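Nitrogenase molybdenum-iron protein beta chain (PDB 4WN9) forms, with the alpha chain, the molybdenum-iron component of nitrogenase, which reduces dinitrogen to ammonia, and shares an iron-sulfur cluster with that chain. Local coordinates at residues 27-32 and 51-56; 62-67 and 206-211; 265-270 and 423-428; 297-302 and 429-434. One frame throughout, in Å; residues are numbered along the deposited sequence.

Overall arrangement
Interactions 1 and 2 form one neighbourhood and interactions 3 and 4 another. Centres are about 10 Å apart within each pair and about 24 to 31 Å apart between pairs. R53 of interaction 1 reaches interaction 2, with NE 2.8 Å from A64 O in a probable hydrogen bond. Interactions 3 and 4 share helix 426-448. V270 and Y427 of interaction 3 pack on L299 of interaction 4. A bound proline is touched by both interaction 1 and interaction 3, whose nearest atoms are about 8 Å apart. Interaction 1 borders the iron-sulfur cluster. E62 of interaction 2 and D301 of interaction 4 bind different iron(III) ions, at equivalent sites that also take ligands from the second subunit.

Interaction 1 (27-32 and 51-56); sequences GAMYAA and YHRTVL. With PRO (proline), chain K; CLF (Fe(8)-S(7) cluster), chain I.
Segments 27-32 and 51-56, on helices 24-32 and 46-60, cross at -62°, their axes 10.1 Å apart at closest approach. M29 lies against H52 and L56 lies against Y30. The two helices flank strand 38-43 in sequence, a helix-strand-helix unit of an alpha/beta domain with a parallel sheet. M29 carries much of the contact. Its chain runs extended, with CG anti to the backbone N (chi1 -178°), then bends at chi3 (-59°). The extended part carries the sulfur to the other helix, and the bend lays CE 3.5 Å from H52 CB. M29 SD sits 3.8 Å from R53 CG and 3.9 Å from L56 CD1. The other methyl, L56 CD2, meets the Y30 ring obliquely, 4.1 Å from Y30 CD1. One face of that ring is taken by the bound proline, whose CG lies above it, displaced toward the rim. The Y30 hydroxyl is hydrogen-bonded to V179 O and T204 OG1. H52 lies close to C23 and C48, ligands of the [8Fe-7S] cluster shared with the alpha chain. Its ring turns from M29 toward the cluster and presents an edge, with H52 NE2 3.4 Å from sulfur S4B.

Interaction 2 (62-67 and 206-211); sequences EPAMAS and GVLDGP. With FE (Fe (III) ion), chain M.
Two loops meet beside an iron(III) site at the interface between the two copies of this subunit. One, 62-67, joins helix 46-60 to strand 67-68; the other, 206-211, follows strand 198-200. E62 links the loop contact to the metal. Its chain is bent at chi2 (-66°), and the two carboxylate oxygens have different partners. E62 OE2 binds the iron at 2.2 Å, while OE1 turns to the second loop and accepts a weak hydrogen bond from G210 N at 3.4 Å. OE1 also forms a salt bridge with a basic side chain of the partner protein chain. The iron is completed by two waters, by K61 O, and by D301 and D305 of the second subunit. E62 CG passes 3.4 Å from L208 O, a buried carbonyl oxygen without a hydrogen-bond partner. Further along, L208 CD2 touches P63 O at 3.6 Å and, more loosely, A64 CB at 4.4 Å. A water spans the loops by donating to P63 O (2.9 Å) and V207 O (3.0 Å). Within the second loop G206 N gives a hydrogen bond to the syn lone pair of D209 OD1; D209 OD2 forms a salt bridge with R185. The metal and the basic neighbour would probably keep E62 ionised. Because the other carboxylates come from the second subunit, the iron ties the two copies together.

Interaction 3 (265-270 and 423-428); sequences RTPIGV and PKVGYK. With PRO (proline), chain K.
P267 O receives the backbone N-H of G426 at 3.0 Å, a nearly straight bond with an N-H...O angle of 162°. The same oxygen also takes a CA-H contact from V425, with CA at 3.2 Å. Around this bond the side chains are apolar. P267 and V425 lie side by side and point the same way, with P267 CG 4.1 Å from V425 CB. I268 crosses V425 at about a right angle, its CG1 4.0 Å from V425 CG1. The end of I268, CD1, also rests on the aliphatic part of K424, 4.1 Å from CD. K424 starts with CG between its backbone N and carbonyl carbon (chi1 53°), runs extended, and bends at chi4 (-63°). This brings NZ to the bound proline, where it donates a hydrogen bond to OXT at 2.7 Å. D183 is its second partner, through a salt bridge. A water lies between the backbones. It accepts from G269 N and donates to K424 O (2.6 Å) and G426 O (2.8 Å), so three polar backbone atoms are satisfied together. Further out, the Y427 hydroxyl is hydrogen-bonded to D274. T266 and I268 pack on helix 321-333, and V425 packs on helix 181-194. P267 is the centre of an inverse gamma turn, and G269 is the N-cap of helix 270-284. As in the alpha/beta domains of this family, the loop at the C-terminal end of parallel strand 261-264 leads into helix 270-284, and here it is tied to the start of helix 426-448.

Interaction 4 (297-302 and 429-434); sequences GQLIDL and GAIRLV. With FE (Fe (III) ion), chain L.
L299 and I431 mark the closest pairing of helices 290-305 and 426-448. The short segments run nearly parallel, 18° apart, with axes 9.5 Å from each other. The packing is tight around these two residues. I431 CG1 lies alongside the base of L299, 3.7 Å from its CB. A430 CB sits against both ends of the L299 fork, 3.7 Å from CD1 and from CD2. L299 has CG anti to the backbone N (chi1 167°), which swings the fork onto A430. One turn on, L302 and V434 pass alongside one another, running opposite ways, with L302 CG 3.9 Å from V434 CG1. L302 CD2 also lies 3.7 Å from the carbonyl oxygen of I431. F330 of helix 321-333 packs on A430 and V434. The looser side lies at Q298, which touches I431 only through CB, 4.0 Å from I431 CD1. I431 is partly exposed there and packs on Y421 of the second subunit, while Q298 NE2 is hydrogen-bonded to D209 O of that subunit. D301 has no share in the helix packing; its OD2 binds an iron(III) ion at 2.2 Å, joined by D305, by K61 and E62 of the second subunit and by two waters. The 297-302 helix is thus divided: an apolar face packs within the chain, while polar Q298 and D301 reach the second subunit, directly and through the iron that joins the two copies.

Interaction 1 (27-32 and 51-56)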
# COMPACT_ATOMS: atom_id res chain seq x y z
N GLY B 27 -10.95 0.20 -26.31
CA GLY B 27 -11.82 1.22 -25.72
C GLY B 27 -13.27 1.01 -26.10
O GLY B 27 -14.20 1.21 -25.32
N ALA B 28 -13.48 0.59 -27.34
CA ALA B 28 -14.83 0.31 -27.80
C ALA B 28 -15.34 -0.99 -27.20
O ALA B 28 -16.51 -1.09 -26.90
CB ALA B 28 -14.85 0.22 -29.31
N MET B 29 -14.48 -1.99 -27.06
CA MET B 29 -14.86 -3.25 -26.43
C MET B 29 -15.27 -3.01 -24.97
O MET B 29 -16.28 -3.54 -24.51
CB MET B 29 -13.70 -4.26 -26.51
CG MET B 29 -13.99 -5.63 -25.93
SD MET B 29 -12.60 -6.80 -26.02
CE MET B 29 -12.33 -6.84 -27.79
N TYR B 30 -14.52 -2.19 -24.25
CA TYR B 30 -14.86 -1.80 -22.87
C TYR B 30 -16.24 -1.08 -22.79
O TYR B 30 -17.07 -1.41 -21.95
CB TYR B 30 -13.73 -0.95 -22.28
CG TYR B 30 -13.93 -0.52 -20.83
CD1 TYR B 30 -13.85 -1.44 -19.80
CD2 TYR B 30 -14.24 0.79 -20.52
CE1 TYR B 30 -14.07 -1.06 -18.49
CE2 TYR B 30 -14.44 1.19 -19.21
CZ TYR B 30 -14.38 0.26 -18.20
OH TYR B 30 -14.57 0.67 -16.91
N ALA B 31 -16.46 -0.10 -23.65
CA ALA B 31 -17.73 0.66 -23.73
C ALA B 31 -18.89 -0.28 -23.99
O ALA B 31 -19.88 -0.23 -23.28
CB ALA B 31 -17.64 1.73 -24.82
N ALA B 32 -18.72 -1.22 -24.93
CA ALA B 32 -19.76 -2.21 -25.23
C ALA B 32 -20.11 -3.13 -24.06
O ALA B 32 -21.26 -3.56 -23.93
CB ALA B 32 -19.35 -3.05 -26.43
N TYR B 51 -6.15 -10.06 -28.26
CA TYR B 51 -5.31 -9.13 -27.51
C TYR B 51 -6.12 -8.19 -26.65
O TYR B 51 -5.73 -7.86 -25.56
CB TYR B 51 -4.48 -8.26 -28.45
CG TYR B 51 -3.23 -8.90 -28.97
CD1 TYR B 51 -2.54 -9.85 -28.23
CD2 TYR B 51 -2.67 -8.49 -30.20
CE1 TYR B 51 -1.37 -10.40 -28.69
CE2 TYR B 51 -1.50 -9.03 -30.67
CZ TYR B 51 -0.85 -9.98 -29.91
OH TYR B 51 0.32 -10.54 -30.36
N HIS B 52 -7.26 -7.74 -27.16
CA HIS B 52 -8.04 -6.71 -26.46
C HIS B 52 -8.85 -7.32 -25.32
O HIS B 52 -8.94 -6.74 -24.24
CB HIS B 52 -8.91 -5.96 -27.45
CG HIS B 52 -8.12 -5.39 -28.60
ND1 HIS B 52 -8.70 -4.97 -29.77
CD2 HIS B 52 -6.79 -5.18 -28.74
CE1 HIS B 52 -7.76 -4.52 -30.58
NE2 HIS B 52 -6.60 -4.62 -29.97
N ARG B 53 -9.39 -8.50 -25.55
CA ARG B 53 -10.00 -9.30 -24.50
C ARG B 53 -9.00 -9.61 -23.38
O ARG B 53 -9.31 -9.49 -22.19
CB ARG B 53 -10.51 -10.61 -25.08
CG ARG B 53 -11.82 -10.48 -25.85
CD ARG B 53 -12.27 -11.81 -26.42
NE ARG B 53 -12.68 -12.69 -25.33
CZ ARG B 53 -12.58 -14.01 -25.33
NH1 ARG B 53 -12.15 -14.67 -26.39
NH2 ARG B 53 -12.95 -14.66 -24.23
N THR B 54 -7.81 -10.03 -23.76
CA THR B 54 -6.75 -10.38 -22.81
C THR B 54 -6.37 -9.22 -21.87
O THR B 54 -6.23 -9.43 -20.67
CB THR B 54 -5.49 -10.85 -23.56
OG1 THR B 54 -5.79 -12.06 -24.26
CG2 THR B 54 -4.36 -11.11 -22.62
N VAL B 55 -6.19 -8.00 -22.38
CA VAL B 55 -5.78 -6.90 -21.49
C VAL B 55 -6.86 -6.60 -20.47
O VAL B 55 -6.55 -6.32 -19.32
CB VAL B 55 -5.34 -5.61 -22.23
CG1 VAL B 55 -6.48 -4.97 -22.96
CG2 VAL B 55 -4.75 -4.59 -21.24
N LEU B 56 -8.12 -6.62 -20.90
CA LEU B 56 -9.23 -6.43 -19.96
C LEU B 56 -9.21 -7.55 -18.91
O LEU B 56 -9.45 -7.30 -17.73
CB LEU B 56 -10.57 -6.40 -20.72
CG LEU B 56 -10.73 -5.18 -21.63
CD1 LEU B 56 -12.03 -5.29 -22.42
CD2 LEU B 56 -10.70 -3.87 -20.84
N PRO K . -10.20 0.59 -16.19
CA PRO K . -9.68 1.93 -16.22
C PRO K . -9.68 2.67 -14.89
O PRO K . -9.68 2.09 -13.80
CB PRO K . -10.57 2.59 -17.26
CG PRO K . -10.98 1.48 -18.18
CD PRO K . -10.60 0.18 -17.55
OXT PRO K . -9.62 3.88 -14.93
FE1 CLF I . -3.68 -7.29 -37.26
FE2 CLF I . -4.59 -7.37 -34.92
FE3 CLF I . -2.54 -9.09 -35.49
FE4 CLF I . -2.15 -6.40 -35.28
S1 CLF I . -4.01 -5.23 -36.13
S2A CLF I . -4.66 -9.22 -36.32
S4A CLF I . -2.74 -7.84 -33.60
S3A CLF I . -1.42 -7.77 -37.02
FE5 CLF I . -2.42 -3.56 -33.43
FE6 CLF I . -4.88 -1.95 -35.52
FE7 CLF I . -4.82 -2.43 -32.78
FE8 CLF I . -5.25 -4.66 -34.19
S2B CLF I . -3.12 -1.34 -33.94
S3B CLF I . -6.58 -2.85 -34.15
S4B CLF I . -4.04 -4.56 -32.22

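Interaction 2 (62-67 and 206-211)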
# COMPACT_ATOMS: atom_id res chain seq x y z
N GLU B 62 -11.02 -10.89 -14.50
CA GLU B 62 -12.42 -11.20 -14.78
C GLU B 62 -12.49 -11.67 -16.22
O GLU B 62 -11.69 -11.26 -17.06
CB GLU B 62 -13.32 -9.96 -14.62
CG GLU B 62 -13.67 -9.56 -13.20
CD GLU B 62 -14.54 -10.57 -12.50
OE1 GLU B 62 -15.73 -10.61 -12.84
OE2 GLU B 62 -14.05 -11.28 -11.60
N PRO B 63 -13.46 -12.53 -16.52
CA PRO B 63 -13.69 -12.75 -17.93
C PRO B 63 -13.93 -11.44 -18.66
O PRO B 63 -14.33 -10.43 -18.05
CB PRO B 63 -14.98 -13.61 -17.94
CG PRO B 63 -15.03 -14.22 -16.58
CD PRO B 63 -14.51 -13.14 -15.69
N ALA B 64 -13.67 -11.45 -19.97
CA ALA B 64 -14.02 -10.32 -20.88
C ALA B 64 -14.29 -10.90 -22.26
O ALA B 64 -13.35 -11.31 -22.96
CB ALA B 64 -12.91 -9.30 -20.93
N MET B 65 -15.56 -10.98 -22.62
CA MET B 65 -16.03 -11.68 -23.82
C MET B 65 -16.18 -10.77 -25.02
O MET B 65 -16.64 -9.61 -24.92
CB MET B 65 -17.40 -12.34 -23.52
CG MET B 65 -17.28 -13.52 -22.60
SD MET B 65 -16.64 -14.91 -23.52
CE MET B 65 -15.86 -15.77 -22.16
N ALA B 66 -15.79 -11.31 -26.17
CA ALA B 66 -16.04 -10.68 -27.45
C ALA B 66 -15.89 -11.68 -28.59
O ALA B 66 -15.06 -12.60 -28.53
CB ALA B 66 -15.09 -9.50 -27.66
N SER B 67 -16.66 -11.45 -29.64
CA SER B 67 -16.56 -12.24 -30.86
C SER B 67 -15.74 -11.48 -31.88
O SER B 67 -15.46 -10.29 -31.71
CB SER B 67 -17.96 -12.56 -31.40
OG SER B 67 -18.82 -11.43 -31.36
N GLY B 206 -20.75 -4.13 -12.26
CA GLY B 206 -21.49 -5.36 -12.29
C GLY B 206 -21.20 -6.18 -13.53
O GLY B 206 -21.88 -7.18 -13.79
N VAL B 207 -20.18 -5.77 -14.29
CA VAL B 207 -19.80 -6.49 -15.49
C VAL B 207 -18.33 -6.91 -15.42
O VAL B 207 -18.01 -8.07 -15.63
CB VAL B 207 -19.99 -5.65 -16.76
CG1 VAL B 207 -19.59 -6.46 -17.97
CG2 VAL B 207 -21.42 -5.14 -16.89
N LEU B 208 -17.44 -5.96 -15.16
CA LEU B 208 -15.99 -6.25 -15.07
C LEU B 208 -15.47 -6.26 -13.62
O LEU B 208 -14.24 -6.23 -13.38
CB LEU B 208 -15.19 -5.25 -15.93
CG LEU B 208 -15.21 -5.58 -17.43
CD1 LEU B 208 -14.62 -4.47 -18.30
CD2 LEU B 208 -14.46 -6.89 -17.62
N ASP B 209 -16.39 -6.29 -12.66
CA ASP B 209 -16.02 -6.27 -11.23
C ASP B 209 -16.94 -7.14 -10.39
O ASP B 209 -17.15 -6.89 -9.19
CB ASP B 209 -15.98 -4.85 -10.68
CG ASP B 209 -17.32 -4.17 -10.67
OD1 ASP B 209 -18.30 -4.70 -11.26
OD2 ASP B 209 -17.39 -3.09 -10.07
N GLY B 210 -17.37 -8.22 -11.02
CA GLY B 210 -18.45 -9.04 -10.53
C GLY B 210 -18.09 -10.16 -9.58
O GLY B 210 -16.93 -10.50 -9.41
N PRO B 211 -19.13 -10.72 -8.93
CA PRO B 211 -18.94 -11.76 -7.94
C PRO B 211 -18.65 -13.08 -8.58
O PRO B 211 -18.92 -13.24 -9.76
CB PRO B 211 -20.29 -11.77 -7.18
CG PRO B 211 -21.29 -11.28 -8.19
CD PRO B 211 -20.53 -10.27 -9.03
FE FE M . -12.16 -11.86 -10.68
O HOH W 1 -17.57 -10.48 -14.43
O HOH W 2 -17.00 -9.42 -18.16
O HOH W 3 -11.92 -9.82 -10.26
O HOH W 4 -12.52 -13.86 -11.12

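Interaction 3 (265-270 and 423-428)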
# COMPACT_ATOMS: atom_id res chain seq x y z
N ARG B 265 -14.69 18.06 -16.08
CA ARG B 265 -13.49 17.23 -15.92
C ARG B 265 -13.87 15.94 -15.23
O ARG B 265 -14.78 15.91 -14.42
CB ARG B 265 -12.48 17.91 -15.03
CG ARG B 265 -11.65 18.91 -15.76
CD ARG B 265 -10.61 19.47 -14.85
NE ARG B 265 -9.78 20.31 -15.67
CZ ARG B 265 -9.00 21.26 -15.21
NH1 ARG B 265 -8.93 21.48 -13.90
NH2 ARG B 265 -8.29 21.97 -16.07
N THR B 266 -13.15 14.87 -15.55
CA THR B 266 -13.24 13.66 -14.77
C THR B 266 -13.14 14.13 -13.32
O THR B 266 -12.26 14.90 -13.00
CB THR B 266 -12.07 12.73 -15.14
OG1 THR B 266 -12.12 12.44 -16.54
CG2 THR B 266 -12.12 11.45 -14.33
N PRO B 267 -14.06 13.71 -12.45
CA PRO B 267 -14.00 14.31 -11.13
C PRO B 267 -12.94 13.66 -10.20
O PRO B 267 -13.25 12.78 -9.45
CB PRO B 267 -15.41 14.08 -10.60
CG PRO B 267 -15.84 12.82 -11.25
CD PRO B 267 -15.30 12.94 -12.64
N ILE B 268 -11.71 14.15 -10.27
CA ILE B 268 -10.65 13.65 -9.41
C ILE B 268 -10.05 14.83 -8.70
O ILE B 268 -9.64 15.82 -9.34
CB ILE B 268 -9.55 12.94 -10.22
CG1 ILE B 268 -10.09 11.64 -10.80
CG2 ILE B 268 -8.31 12.69 -9.37
CD1 ILE B 268 -9.24 11.06 -11.91
N GLY B 269 -9.97 14.74 -7.39
CA GLY B 269 -9.46 15.83 -6.61
C GLY B 269 -10.54 16.76 -6.12
O GLY B 269 -11.72 16.47 -6.22
N VAL B 270 -10.11 17.90 -5.57
CA VAL B 270 -11.02 18.81 -4.91
C VAL B 270 -11.83 19.62 -5.94
O VAL B 270 -13.04 19.50 -5.98
CB VAL B 270 -10.24 19.80 -4.02
CG1 VAL B 270 -11.17 20.84 -3.41
CG2 VAL B 270 -9.46 19.06 -2.93
N PRO B 423 -12.44 3.40 -5.99
CA PRO B 423 -12.54 4.52 -6.89
C PRO B 423 -11.34 5.47 -6.76
O PRO B 423 -10.74 5.57 -5.69
CB PRO B 423 -13.82 5.21 -6.42
CG PRO B 423 -13.83 4.98 -4.93
CD PRO B 423 -13.24 3.59 -4.77
N LYS B 424 -11.02 6.15 -7.85
CA LYS B 424 -10.14 7.33 -7.80
C LYS B 424 -10.95 8.63 -7.89
O LYS B 424 -10.42 9.68 -7.61
CB LYS B 424 -9.13 7.30 -8.95
CG LYS B 424 -9.74 7.12 -10.33
CD LYS B 424 -8.65 7.08 -11.39
CE LYS B 424 -9.15 6.52 -12.71
NZ LYS B 424 -9.59 5.12 -12.57
N VAL B 425 -12.22 8.54 -8.28
CA VAL B 425 -13.04 9.73 -8.41
C VAL B 425 -13.77 10.08 -7.12
O VAL B 425 -13.93 9.25 -6.22
CB VAL B 425 -14.06 9.59 -9.55
CG1 VAL B 425 -13.34 9.37 -10.87
CG2 VAL B 425 -15.08 8.47 -9.25
N GLY B 426 -14.21 11.33 -7.02
CA GLY B 426 -15.01 11.77 -5.89
C GLY B 426 -14.17 12.18 -4.70
O GLY B 426 -12.94 12.12 -4.74
N TYR B 427 -14.83 12.62 -3.64
CA TYR B 427 -14.10 12.89 -2.43
C TYR B 427 -13.54 11.59 -1.84
O TYR B 427 -12.42 11.57 -1.32
CB TYR B 427 -14.97 13.65 -1.44
CG TYR B 427 -15.53 14.93 -2.02
CD1 TYR B 427 -14.69 15.94 -2.45
CD2 TYR B 427 -16.90 15.12 -2.15
CE1 TYR B 427 -15.19 17.12 -2.98
CE2 TYR B 427 -17.41 16.30 -2.69
CZ TYR B 427 -16.57 17.30 -3.08
OH TYR B 427 -17.08 18.46 -3.62
N LYS B 428 -14.29 10.50 -1.97
CA LYS B 428 -13.87 9.19 -1.48
C LYS B 428 -12.65 8.65 -2.19
O LYS B 428 -11.74 8.15 -1.54
CB LYS B 428 -14.99 8.16 -1.63
CG LYS B 428 -15.91 8.10 -0.45
CD LYS B 428 -16.80 6.87 -0.55
CE LYS B 428 -17.36 6.53 0.82
NZ LYS B 428 -17.55 7.77 1.64
N PRO K . -10.20 0.59 -16.19
CA PRO K . -9.68 1.93 -16.22
C PRO K . -9.68 2.67 -14.89
O PRO K . -9.68 2.09 -13.80
CB PRO K . -10.57 2.59 -17.26
CG PRO K . -10.98 1.48 -18.18
CD PRO K . -10.60 0.18 -17.55
OXT PRO K . -9.62 3.88 -14.93
O HOH W 5 -10.81 12.05 -6.63

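Interaction 4 (297-302 and 429-434)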
# COMPACT_ATOMS: atom_id res chain seq x y z
N GLY B 297 -15.08 17.43 3.57
CA GLY B 297 -14.39 17.93 4.73
C GLY B 297 -13.37 16.95 5.31
O GLY B 297 -12.37 17.38 5.82
N GLN B 298 -13.64 15.65 5.22
CA GLN B 298 -12.64 14.63 5.56
C GLN B 298 -11.43 14.71 4.64
O GLN B 298 -10.29 14.58 5.07
CB GLN B 298 -13.24 13.23 5.52
CG GLN B 298 -14.17 12.95 6.69
CD GLN B 298 -14.97 11.69 6.50
OE1 GLN B 298 -15.35 11.35 5.39
NE2 GLN B 298 -15.24 10.98 7.59
N LEU B 299 -11.68 14.87 3.35
CA LEU B 299 -10.58 15.02 2.40
C LEU B 299 -9.73 16.25 2.69
O LEU B 299 -8.51 16.17 2.68
CB LEU B 299 -11.11 15.07 0.97
CG LEU B 299 -10.12 15.54 -0.08
CD1 LEU B 299 -9.02 14.48 -0.24
CD2 LEU B 299 -10.83 15.83 -1.40
N ILE B 300 -10.35 17.40 2.92
CA ILE B 300 -9.57 18.58 3.27
C ILE B 300 -8.73 18.33 4.53
O ILE B 300 -7.58 18.73 4.59
CB ILE B 300 -10.46 19.82 3.44
CG1 ILE B 300 -11.17 20.14 2.13
CG2 ILE B 300 -9.64 21.02 3.92
CD1 ILE B 300 -10.27 20.25 0.93
N ASP B 301 -9.33 17.68 5.52
CA ASP B 301 -8.68 17.36 6.80
C ASP B 301 -7.44 16.49 6.55
O ASP B 301 -6.39 16.72 7.11
CB ASP B 301 -9.70 16.64 7.69
CG ASP B 301 -9.20 16.42 9.14
OD1 ASP B 301 -9.24 17.38 9.96
OD2 ASP B 301 -8.78 15.29 9.44
N LEU B 302 -7.57 15.53 5.65
CA LEU B 302 -6.48 14.67 5.26
C LEU B 302 -5.38 15.42 4.49
O LEU B 302 -4.20 15.25 4.75
CB LEU B 302 -7.03 13.52 4.42
CG LEU B 302 -6.01 12.49 3.97
CD1 LEU B 302 -5.25 11.95 5.18
CD2 LEU B 302 -6.64 11.35 3.20
N GLY B 429 -12.66 8.73 -3.52
CA GLY B 429 -11.49 8.39 -4.36
C GLY B 429 -10.27 9.26 -4.06
O GLY B 429 -9.12 8.78 -4.04
N ALA B 430 -10.51 10.53 -3.78
CA ALA B 430 -9.44 11.48 -3.52
C ALA B 430 -8.74 11.12 -2.22
O ALA B 430 -7.52 11.18 -2.13
CB ALA B 430 -9.98 12.89 -3.46
N ILE B 431 -9.52 10.76 -1.22
CA ILE B 431 -9.02 10.31 0.05
C ILE B 431 -8.16 9.05 -0.15
O ILE B 431 -7.08 8.93 0.41
CB ILE B 431 -10.21 10.06 1.01
CG1 ILE B 431 -10.70 11.39 1.56
CG2 ILE B 431 -9.84 9.14 2.16
CD1 ILE B 431 -12.02 11.27 2.27
N ARG B 432 -8.62 8.14 -1.00
CA ARG B 432 -7.84 6.93 -1.27
C ARG B 432 -6.51 7.25 -1.93
O ARG B 432 -5.48 6.67 -1.57
CB ARG B 432 -8.64 5.94 -2.10
CG ARG B 432 -9.65 5.21 -1.24
CD ARG B 432 -10.00 3.83 -1.77
NE ARG B 432 -9.80 2.83 -0.73
CZ ARG B 432 -8.65 2.17 -0.55
NH1 ARG B 432 -8.55 1.27 0.43
NH2 ARG B 432 -7.62 2.41 -1.35
N LEU B 433 -6.52 8.19 -2.87
CA LEU B 433 -5.31 8.60 -3.53
C LEU B 433 -4.32 9.24 -2.58
O LEU B 433 -3.14 8.90 -2.62
CB LEU B 433 -5.60 9.56 -4.68
CG LEU B 433 -6.19 8.93 -5.93
CD1 LEU B 433 -6.71 10.06 -6.80
CD2 LEU B 433 -5.20 8.08 -6.70
N VAL B 434 -4.76 10.14 -1.70
CA VAL B 434 -3.84 10.72 -0.74
C VAL B 434 -3.24 9.68 0.23
O VAL B 434 -2.06 9.75 0.55
CB VAL B 434 -4.47 11.86 0.03
CG1 VAL B 434 -3.49 12.38 1.06
CG2 VAL B 434 -4.92 12.96 -0.94
FE FE L . -7.44 14.95 11.12
O HOH W 6 -7.29 16.87 11.52
O HOH W 7 -7.80 12.80 10.83